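Local coordinates for protein CymD (Pseudomonas putida, PDB 6Z34) that forms an outer-membrane beta-barrel channel of the FadL family for uptake of monoaromatic hydrocarbons, by way of lateral diffusion, at residues D248-D254 and S268-H274; N130-V136 and T162-L168. All coordinates share one frame; numbering follows the deposited sequence.

Interaction 1 (D248-D254 and S268-H274); sequences DLSGNAD and SGELKLH
The carbonyl oxygen of Leu-249 is gripped by two donors of the facing strand. The backbone N of Leu-273 lies 2.6 Å from Leu-249 O and donates in the carbonyl plane. The CA-H of Lys-272 also points at Leu-249 O, with CA 3.2 Å away. The return bond, from Leu-249 N to Leu-273 O, is weak. Further along, Leu-271 N meets Gly-251 O almost straight, at 172°, but from above the carbonyl plane rather than on a lone pair. Ala-253 and Gly-269 close the pattern with bonds in both directions. The two strands, 234-259 and 265-273, form a beta hairpin of the FadL-family protein. Strand 198-229 flanks the first strand and strand 313-318 the second. Leu-249, Ala-253, Leu-271 and Leu-273 share the apolar face. There the methyl of Ala-253 sits against Leu-271, with the two CB atoms 3.6 Å apart. Leu-271 has CG anti to its own N (chi1 -174°), and this lets CD2 reach the same methyl. Leu-249 and Leu-273 meet through their CB atoms at 4.1 Å. The opposite face is polar. Lys-272 slants across Asp-248, and its CE comes 3.9 Å from Asp-248 CG. The Lys-272 NZ stays 4.4 Å from Asp-248 OD1, so the opposite charges are near but form no salt bridge. The same CE lies over one face of the His-274 ring, toward the rim. Asp-248 runs beside His-274, with carboxylate and ring planes 82° apart. Its OD1 is 3.2 Å from His-274 CD2, while ND1 of that ring is hydrogen-bonded to Glu-313.

Interaction 2 (N130-V136 and T162-L168); sequences NYSRLIV and TSVNLGL
The ring of Tyr-131 lies over the Leu-166 to Gly-167 peptide of the neighbouring strand. The two strands form an antiparallel beta hairpin in the wall of the FadL-type barrel, with six backbone hydrogen bonds in this part. Tyr-131 CG stands between its own N and carbonyl carbon (chi1 72°), which swings the ring across to Gly-167. CE1 is 3.3 Å from Gly-167 N, and CZ is 3.6 Å from Leu-166 C. A CB on Gly-167 would collide with CE1, so the pair fits the aromatic rescue of glycine known from beta sheets. Tyr-131 OH is hydrogen-bonded to Asp-206. Without the ring and its hydroxyl, as with an alanine here, the Gly-167 peptide would probably lose its cover and Asp-206 this hydrogen-bond partner. Arg-133 shares this face. Its chain is extended from CG to NE, and its NH2 makes a salt bridge to Asp-104. Ile-135 CD1 sits 3.5 Å above the centre of the guanidinium of Arg-133. Asn-165 runs beside Arg-133, with amide and guanidinium planes 62° apart, and its ND2 lies at the guanidinium edge. The other face carries Ser-132, Leu-134, Val-164 and Leu-166. Leu-134 slants over Thr-162, with CD1 3.7 Å from Thr-162 CG2. At the far end Asn-130 OD1 accepts a hydrogen bond from Leu-169 N. Val-164 CG2, anti to its backbone N, touches Ser-132 OG at 3.2 Å.

How the interactions relate
Interaction 2 closes before interaction 1 opens along the chain, and their centres lie 12 Å apart. Strand 198-229 runs between them. It bonds through its backbone to Val-164 of interaction 2 and to Ser-250 of interaction 1. The apolar faces of the two contacts meet directly. Leu-249 CD2 packs on Thr-162 CG2 at 3.7 Å. Leu-273 CD1 lies 4.2 Å from Val-164 CG1 and 4.3 Å from Leu-166 CD2. Side chains thus touch across non-adjacent strands, which is consistent with this face turning inward in a curled wall. Tyr-131, Arg-133 and Asn-165 stand on the other side of that wall.

Interaction 1 (D248-D254 and S268-H274)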
loop_
_atom_site.group_PDB
_atom_site.type_symbol
_atom_site.label_atom_id
_atom_site.label_comp_id
_atom_site.label_asym_id
_atom_site.label_seq_id
_atom_site.Cartn_x
_atom_site.Cartn_y
_atom_site.Cartn_z
ATOM N N ASP A 248 10.219 13.392 -6.862
ATOM C CA ASP A 248 9.706 14.640 -6.294
ATOM C C ASP A 248 8.210 14.813 -6.565
ATOM O O ASP A 248 7.792 14.954 -7.718
ATOM C CB ASP A 248 10.475 15.830 -6.862
ATOM C CG ASP A 248 11.951 15.787 -6.538
ATOM O OD1 ASP A 248 12.328 15.183 -5.512
ATOM O OD2 ASP A 248 12.736 16.369 -7.317
ATOM N N LEU A 249 7.413 14.850 -5.500
ATOM C CA LEU A 249 5.983 15.131 -5.597
ATOM C C LEU A 249 5.751 16.643 -5.625
ATOM O O LEU A 249 6.152 17.355 -4.696
ATOM C CB LEU A 249 5.225 14.489 -4.433
ATOM C CG LEU A 249 5.296 12.953 -4.358
ATOM C CD1 LEU A 249 6.520 12.473 -3.602
ATOM C CD2 LEU A 249 4.037 12.361 -3.750
ATOM N N SER A 250 5.100 17.132 -6.685
ATOM C CA SER A 250 4.854 18.558 -6.846
ATOM C C SER A 250 3.367 18.819 -7.058
ATOM O O SER A 250 2.601 17.929 -7.439
ATOM C CB SER A 250 5.661 19.158 -8.006
ATOM O OG SER A 250 5.533 18.386 -9.179
ATOM N N GLY A 251 2.971 20.060 -6.791
ATOM C CA GLY A 251 1.572 20.452 -6.846
ATOM C C GLY A 251 1.364 21.793 -6.150
ATOM O O GLY A 251 2.278 22.607 -6.060
ATOM N N ASN A 252 0.140 21.991 -5.661
ATOM C CA ASN A 252 -0.300 23.259 -5.096
ATOM C C ASN A 252 -0.726 23.078 -3.650
ATOM O O ASN A 252 -1.171 22.002 -3.242
ATOM C CB ASN A 252 -1.472 23.853 -5.882
ATOM C CG ASN A 252 -1.123 24.104 -7.314
ATOM O OD1 ASN A 252 0.018 24.439 -7.632
ATOM N ND2 ASN A 252 -2.095 23.930 -8.198
ATOM N N ALA A 253 -0.599 24.159 -2.889
ATOM C CA ALA A 253 -0.902 24.154 -1.467
ATOM C C ALA A 253 -1.201 25.574 -1.032
ATOM O O ALA A 253 -0.785 26.541 -1.674
ATOM C CB ALA A 253 0.252 23.589 -0.635
ATOM N N ASP A 254 -1.933 25.680 0.068
ATOM C CA ASP A 254 -2.182 26.950 0.737
ATOM C C ASP A 254 -1.523 26.912 2.105
ATOM O O ASP A 254 -1.615 25.906 2.813
ATOM C CB ASP A 254 -3.682 27.225 0.888
ATOM C CG ASP A 254 -4.370 27.460 -0.436
ATOM O OD1 ASP A 254 -3.839 28.249 -1.251
ATOM O OD2 ASP A 254 -5.434 26.845 -0.666
ATOM N N SER A 268 -1.239 31.348 -1.380
ATOM C CA SER A 268 -1.284 30.261 -2.339
ATOM C C SER A 268 0.063 30.113 -3.041
ATOM O O SER A 268 0.841 31.063 -3.142
ATOM C CB SER A 268 -2.401 30.505 -3.356
ATOM O OG SER A 268 -1.909 31.161 -4.508
ATOM N N GLY A 269 0.347 28.904 -3.509
ATOM C CA GLY A 269 1.599 28.685 -4.200
ATOM C C GLY A 269 1.828 27.217 -4.483
ATOM O O GLY A 269 0.926 26.383 -4.363
ATOM N N GLU A 270 3.063 26.929 -4.871
ATOM C CA GLU A 270 3.482 25.590 -5.240
ATOM C C GLU A 270 4.074 24.872 -4.033
ATOM O O GLU A 270 4.724 25.476 -3.176
ATOM C CB GLU A 270 4.497 25.647 -6.385
ATOM C CG GLU A 270 5.927 25.996 -5.960
ATOM C CD GLU A 270 6.994 25.290 -6.797
ATOM O OE1 GLU A 270 7.130 25.625 -7.996
ATOM O OE2 GLU A 270 7.699 24.409 -6.252
ATOM N N LEU A 271 3.828 23.571 -3.967
ATOM C CA LEU A 271 4.380 22.709 -2.933
ATOM C C LEU A 271 5.147 21.567 -3.584
ATOM O O LEU A 271 4.708 21.004 -4.596
ATOM C CB LEU A 271 3.286 22.139 -2.023
ATOM C CG LEU A 271 3.788 21.329 -0.829
ATOM C CD1 LEU A 271 4.416 22.255 0.216
ATOM C CD2 LEU A 271 2.668 20.493 -0.214
ATOM N N LYS A 272 6.281 21.220 -2.990
ATOM C CA LYS A 272 7.095 20.110 -3.450
ATOM C C LYS A 272 7.464 19.251 -2.250
ATOM O O LYS A 272 7.964 19.768 -1.247
ATOM C CB LYS A 272 8.344 20.626 -4.171
ATOM C CG LYS A 272 9.395 19.577 -4.416
ATOM C CD LYS A 272 10.779 20.195 -4.527
ATOM C CE LYS A 272 11.859 19.134 -4.512
ATOM N NZ LYS A 272 12.273 18.823 -3.124
ATOM N N LEU A 273 7.175 17.952 -2.326
ATOM C CA LEU A 273 7.719 16.996 -1.370
ATOM C C LEU A 273 8.921 16.321 -2.013
ATOM O O LEU A 273 8.932 16.080 -3.224
ATOM C CB LEU A 273 6.697 15.943 -0.951
ATOM C CG LEU A 273 5.539 16.460 -0.111
ATOM C CD1 LEU A 273 4.975 15.333 0.718
ATOM C CD2 LEU A 273 5.983 17.630 0.760
ATOM N N HIS A 274 9.939 16.019 -1.211
ATOM C CA HIS A 274 11.205 15.649 -1.824
ATOM C C HIS A 274 11.455 14.144 -1.824
ATOM O O HIS A 274 11.201 13.461 -2.826
ATOM C CB HIS A 274 12.355 16.365 -1.122
ATOM C CG HIS A 274 13.642 16.328 -1.886
ATOM N ND1 HIS A 274 14.637 17.265 -1.711
ATOM C CD2 HIS A 274 14.096 15.471 -2.832
ATOM C CE1 HIS A 274 15.649 16.985 -2.514
ATOM N NE2 HIS A 274 15.348 15.897 -3.199
#

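Interaction 2 (N130-V136 and T162-L168)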
loop_
_atom_site.group_PDB
_atom_site.type_symbol
_atom_site.label_atom_id
_atom_site.label_comp_id
_atom_site.label_asym_id
_atom_site.label_seq_id
_atom_site.Cartn_x
_atom_site.Cartn_y
_atom_site.Cartn_z
ATOM N N ASN A 130 -4.423 17.601 11.477
ATOM C CA ASN A 130 -3.216 17.075 10.853
ATOM C C ASN A 130 -3.542 15.733 10.217
ATOM O O ASN A 130 -3.965 14.800 10.908
ATOM C CB ASN A 130 -2.086 16.930 11.864
ATOM C CG ASN A 130 -1.435 18.254 12.177
ATOM O OD1 ASN A 130 -0.348 18.561 11.692
ATOM N ND2 ASN A 130 -2.119 19.064 12.968
ATOM N N TYR A 131 -3.350 15.635 8.906
ATOM C CA TYR A 131 -3.710 14.413 8.214
ATOM C C TYR A 131 -2.885 14.275 6.951
ATOM O O TYR A 131 -2.324 15.239 6.427
ATOM C CB TYR A 131 -5.195 14.376 7.857
ATOM C CG TYR A 131 -5.547 15.337 6.747
ATOM C CD1 TYR A 131 -5.707 16.700 6.999
ATOM C CD2 TYR A 131 -5.704 14.891 5.444
ATOM C CE1 TYR A 131 -6.025 17.578 5.983
ATOM C CE2 TYR A 131 -6.019 15.762 4.426
ATOM C CZ TYR A 131 -6.176 17.101 4.698
ATOM O OH TYR A 131 -6.490 17.958 3.671
ATOM N N SER A 132 -2.830 13.046 6.466
ATOM C CA SER A 132 -2.195 12.768 5.191
ATOM C C SER A 132 -2.967 11.637 4.542
ATOM O O SER A 132 -3.097 10.562 5.133
ATOM C CB SER A 132 -0.736 12.391 5.382
ATOM O OG SER A 132 -0.085 12.303 4.134
ATOM N N ARG A 133 -3.505 11.888 3.356
ATOM C CA ARG A 133 -4.103 10.848 2.535
ATOM C C ARG A 133 -3.121 10.475 1.438
ATOM O O ARG A 133 -2.643 11.348 0.705
ATOM C CB ARG A 133 -5.431 11.304 1.923
ATOM C CG ARG A 133 -6.114 10.241 1.043
ATOM C CD ARG A 133 -7.171 10.861 0.125
ATOM N NE ARG A 133 -7.833 9.867 -0.726
ATOM C CZ ARG A 133 -8.591 10.161 -1.785
ATOM N NH1 ARG A 133 -8.785 11.426 -2.143
ATOM N NH2 ARG A 133 -9.149 9.189 -2.496
ATOM N N LEU A 134 -2.839 9.181 1.323
ATOM C CA LEU A 134 -1.867 8.656 0.380
ATOM C C LEU A 134 -2.602 7.783 -0.628
ATOM O O LEU A 134 -3.281 6.819 -0.255
ATOM C CB LEU A 134 -0.787 7.856 1.112
ATOM C CG LEU A 134 0.167 6.979 0.305
ATOM C CD1 LEU A 134 1.007 7.847 -0.615
ATOM C CD2 LEU A 134 1.044 6.164 1.245
ATOM N N ILE A 135 -2.478 8.131 -1.894
ATOM C CA ILE A 135 -2.982 7.326 -2.991
ATOM C C ILE A 135 -1.776 6.777 -3.728
ATOM O O ILE A 135 -0.911 7.552 -4.157
ATOM C CB ILE A 135 -3.867 8.161 -3.936
ATOM C CG1 ILE A 135 -5.077 8.715 -3.184
ATOM C CG2 ILE A 135 -4.295 7.329 -5.147
ATOM C CD1 ILE A 135 -5.770 9.838 -3.909
ATOM N N VAL A 136 -1.715 5.451 -3.880
ATOM C CA VAL A 136 -0.677 4.809 -4.681
ATOM C C VAL A 136 -1.345 3.910 -5.715
ATOM O O VAL A 136 -2.089 2.983 -5.364
ATOM C CB VAL A 136 0.316 4.008 -3.821
ATOM C CG1 VAL A 136 1.382 3.323 -4.709
ATOM C CG2 VAL A 136 0.969 4.919 -2.764
ATOM N N THR A 162 2.027 8.137 -7.304
ATOM C CA THR A 162 1.802 8.433 -5.896
ATOM C C THR A 162 1.160 9.803 -5.775
ATOM O O THR A 162 1.646 10.769 -6.372
ATOM C CB THR A 162 3.118 8.432 -5.119
ATOM O OG1 THR A 162 3.697 7.141 -5.191
ATOM C CG2 THR A 162 2.884 8.808 -3.666
ATOM N N SER A 163 0.093 9.895 -4.988
ATOM C CA SER A 163 -0.608 11.153 -4.767
ATOM C C SER A 163 -0.864 11.323 -3.276
ATOM O O SER A 163 -1.314 10.379 -2.617
ATOM C CB SER A 163 -1.925 11.173 -5.546
ATOM O OG SER A 163 -2.496 12.465 -5.604
ATOM N N VAL A 164 -0.577 12.511 -2.734
ATOM C CA VAL A 164 -0.848 12.788 -1.321
ATOM C C VAL A 164 -1.607 14.103 -1.180
ATOM O O VAL A 164 -1.227 15.118 -1.775
ATOM C CB VAL A 164 0.436 12.794 -0.464
ATOM C CG1 VAL A 164 1.373 13.855 -0.909
ATOM C CG2 VAL A 164 0.111 12.972 1.016
ATOM N N ASN A 165 -2.720 14.053 -0.447
ATOM C CA ASN A 165 -3.415 15.211 0.096
ATOM C C ASN A 165 -3.032 15.327 1.563
ATOM O O ASN A 165 -2.951 14.320 2.270
ATOM C CB ASN A 165 -4.942 15.071 -0.021
ATOM C CG ASN A 165 -5.442 15.119 -1.453
ATOM O OD1 ASN A 165 -4.765 15.618 -2.350
ATOM N ND2 ASN A 165 -6.660 14.628 -1.664
ATOM N N LEU A 166 -2.778 16.546 2.021
ATOM C CA LEU A 166 -2.309 16.692 3.390
ATOM C C LEU A 166 -2.739 18.028 3.953
ATOM O O LEU A 166 -3.004 18.987 3.218
ATOM C CB LEU A 166 -0.787 16.545 3.493
ATOM C CG LEU A 166 0.139 17.591 2.860
ATOM C CD1 LEU A 166 0.389 18.865 3.682
ATOM C CD2 LEU A 166 1.442 16.891 2.553
ATOM N N GLY A 167 -2.785 18.059 5.284
ATOM C CA GLY A 167 -2.950 19.258 6.082
ATOM C C GLY A 167 -2.018 19.170 7.271
ATOM O O GLY A 167 -1.872 18.108 7.882
ATOM N N LEU A 168 -1.369 20.274 7.611
ATOM C CA LEU A 168 -0.338 20.231 8.640
ATOM C C LEU A 168 -0.408 21.528 9.431
ATOM O O LEU A 168 -0.167 22.604 8.879
ATOM C CB LEU A 168 1.038 20.029 8.014
ATOM C CG LEU A 168 2.182 20.211 9.008
ATOM C CD1 LEU A 168 2.203 19.064 9.986
ATOM C CD2 LEU A 168 3.512 20.323 8.290
#